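Local coordinates for protein muramoyltetrapeptide carboxypeptidase (Oxalobacter formigenes OXCC13, PDB 6UUK) that probably acts as a serine-type carboxypeptidase of the S66 family, removing the terminal D-amino acid from muramoyl tetrapeptides of the bacterial cell wall, at residues 78-83 with 190-195. Sequence-based numbering, arbitrary orientation.
Sequences KSRGYE and HFDETM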
loop_
_atom_site.group_PDB
_atom_site.type_symbol
_atom_site.label_atom_id
_atom_site.label_comp_id
_atom_site.label_asym_id
_atom_site.label_seq_id
_atom_site.Cartn_x
_atom_site.Cartn_y
_atom_site.Cartn_z
ATOM N N LYS B 78 -15.630 -19.017 27.095
ATOM C CA LYS B 78 -16.354 -19.971 27.928
ATOM C C LYS B 78 -17.284 -19.255 28.899
ATOM O O LYS B 78 -18.447 -19.642 29.061
ATOM C CB LYS B 78 -15.363 -20.854 28.688
ATOM C CG LYS B 78 -15.984 -21.648 29.824
ATOM C CD LYS B 78 -14.925 -22.098 30.816
ATOM C CE LYS B 78 -14.195 -20.904 31.415
ATOM N NZ LYS B 78 -13.146 -21.319 32.387
ATOM N N SER B 79 -16.785 -18.202 29.553
ATOM C CA SER B 79 -17.594 -17.480 30.528
ATOM C C SER B 79 -18.803 -16.819 29.879
ATOM O O SER B 79 -19.848 -16.671 30.524
ATOM C CB SER B 79 -16.741 -16.436 31.249
ATOM O OG SER B 79 -16.225 -15.481 30.339
ATOM N N ARG B 80 -18.685 -16.418 28.616
ATOM C CA ARG B 80 -19.812 -15.842 27.894
ATOM C C ARG B 80 -20.722 -16.902 27.286
ATOM O O ARG B 80 -21.705 -16.546 26.627
ATOM C CB ARG B 80 -19.307 -14.892 26.803
ATOM C CG ARG B 80 -18.397 -13.791 27.329
ATOM C CD ARG B 80 -18.099 -12.745 26.268
ATOM N NE ARG B 80 -19.260 -11.906 25.985
ATOM C CZ ARG B 80 -19.569 -10.805 26.664
ATOM N NH1 ARG B 80 -18.803 -10.408 27.672
ATOM N NH2 ARG B 80 -20.644 -10.101 26.338
ATOM N N GLY B 81 -20.422 -18.183 27.489
ATOM C CA GLY B 81 -21.305 -19.254 27.072
ATOM C C GLY B 81 -21.163 -19.670 25.623
ATOM O O GLY B 81 -22.104 -19.527 24.837
ATOM N N TYR B 82 -19.995 -20.196 25.255
ATOM C CA TYR B 82 -19.767 -20.661 23.894
ATOM C C TYR B 82 -18.858 -21.881 23.920
ATOM O O TYR B 82 -18.003 -22.019 24.800
ATOM C CB TYR B 82 -19.158 -19.562 23.013
ATOM C CG TYR B 82 -20.029 -18.332 22.876
ATOM C CD1 TYR B 82 -21.152 -18.341 22.058
ATOM C CD2 TYR B 82 -19.727 -17.163 23.561
ATOM C CE1 TYR B 82 -21.952 -17.220 21.930
ATOM C CE2 TYR B 82 -20.521 -16.036 23.438
ATOM C CZ TYR B 82 -21.632 -16.071 22.622
ATOM O OH TYR B 82 -22.424 -14.953 22.496
ATOM N N GLU B 83 -19.053 -22.763 22.945
ATOM C CA GLU B 83 -18.254 -23.974 22.812
ATOM C C GLU B 83 -17.063 -23.682 21.906
ATOM O O GLU B 83 -17.239 -23.367 20.724
ATOM C CB GLU B 83 -19.100 -25.116 22.251
ATOM C CG GLU B 83 -18.394 -26.459 22.209
ATOM C CD GLU B 83 -19.270 -27.553 21.630
ATOM O OE1 GLU B 83 -20.385 -27.238 21.163
ATOM O OE2 GLU B 83 -18.846 -28.729 21.643
ATOM N N HIS B 190 -21.456 -5.871 21.562
ATOM C CA HIS B 190 -21.787 -5.639 20.160
ATOM C C HIS B 190 -21.462 -6.854 19.302
ATOM O O HIS B 190 -22.126 -7.091 18.287
ATOM C CB HIS B 190 -21.050 -4.409 19.633
ATOM C CG HIS B 190 -21.771 -3.119 19.877
ATOM N ND1 HIS B 190 -22.589 -2.535 18.933
ATOM C CD2 HIS B 190 -21.795 -2.300 20.954
ATOM C CE1 HIS B 190 -23.087 -1.412 19.419
ATOM N NE2 HIS B 190 -22.621 -1.246 20.644
ATOM N N PHE B 191 -20.450 -7.633 19.690
ATOM C CA PHE B 191 -20.108 -8.836 18.937
ATOM C C PHE B 191 -21.154 -9.925 19.139
ATOM O O PHE B 191 -21.641 -10.517 18.170
ATOM C CB PHE B 191 -18.721 -9.334 19.346
ATOM C CG PHE B 191 -18.388 -10.702 18.822
ATOM C CD1 PHE B 191 -18.082 -10.892 17.485
ATOM C CD2 PHE B 191 -18.377 -11.797 19.669
ATOM C CE1 PHE B 191 -17.775 -12.151 17.002
ATOM C CE2 PHE B 191 -18.072 -13.057 19.193
ATOM C CZ PHE B 191 -17.770 -13.235 17.858
ATOM N N ASP B 192 -21.516 -10.200 20.396
ATOM C CA ASP B 192 -22.521 -11.220 20.671
ATOM C C ASP B 192 -23.881 -10.840 20.101
ATOM O O ASP B 192 -24.668 -11.719 19.735
ATOM C CB ASP B 192 -22.631 -11.459 22.177
ATOM C CG ASP B 192 -21.350 -12.005 22.778
ATOM O OD1 ASP B 192 -20.405 -12.288 22.013
ATOM O OD2 ASP B 192 -21.289 -12.152 24.017
ATOM N N GLU B 193 -24.173 -9.540 20.017
ATOM C CA GLU B 193 -25.469 -9.109 19.504
ATOM C C GLU B 193 -25.580 -9.353 18.005
ATOM O O GLU B 193 -26.612 -9.837 17.526
ATOM C CB GLU B 193 -25.694 -7.632 19.829
ATOM C CG GLU B 193 -27.088 -7.125 19.498
ATOM C CD GLU B 193 -27.289 -5.678 19.902
ATOM O OE1 GLU B 193 -26.285 -4.996 20.201
ATOM O OE2 GLU B 193 -28.451 -5.222 19.924
ATOM N N THR B 194 -24.527 -9.032 17.249
ATOM C CA THR B 194 -24.570 -9.222 15.802
ATOM C C THR B 194 -24.675 -10.697 15.432
ATOM O O THR B 194 -25.286 -11.036 14.412
ATOM C CB THR B 194 -23.333 -8.597 15.154
ATOM O OG1 THR B 194 -23.158 -7.263 15.647
ATOM C CG2 THR B 194 -23.486 -8.548 13.640
HETATM N N MSE B 195 -24.103 -11.581 16.244
HETATM C CA MSE B 195 -24.162 -13.012 15.977
HETATM C C MSE B 195 -25.556 -13.577 16.235
HETATM O O MSE B 195 -25.965 -14.552 15.605
HETATM C CB MSE B 195 -23.139 -13.764 16.832
HETATM C CG MSE B 195 -21.697 -13.305 16.666
HETATM SE SE MSE B 195 -21.021 -13.460 14.845
HETATM C CE MSE B 195 -21.244 -11.607 14.284
#
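Arg80 reaches across to the carboxylate of Asp192 in a salt bridge made side-on, both of its bonding nitrogens converging on OD2. From CB, CG continues anti to the carbonyl carbon (chi1 -56°); CD comes to 3.9 Å from Asp192 OD2, and the bend at chi3 beyond it turns the guanidinium edge to that oxygen. Arg80 NE makes the straighter bond to Asp192 OD2, at 2.8 Å and 160°, on the syn side but somewhat out of the carboxylate plane, from the same face as NH2. Arg80 CZ lies 3.4 Å from Asp192 OD2. Arg80 NH2 meets the same OD2 at 3.2 Å from above the carboxylate plane, while also hydrogen-bonding Asn189 OD1, three residues earlier in the same helix. The two flat groups are twisted 50° apart. Replacing Arg80 by an alanine is likely to leave the Asp192 charge without this mate and Asn189 OD1 without this donor. Tyr82, poorly ordered, brings its OH to 3.2 Å from Asp192 CG, a contact without hydrogen-bonding geometry to either carboxylate oxygen. This surface contact ties the turn between helix 67-79 and strand 83-86, outermost of its sheet within this chain, to helix 185-196, whose Phe191 and Met195 pack on strand 147-150 of the same mixed sheet.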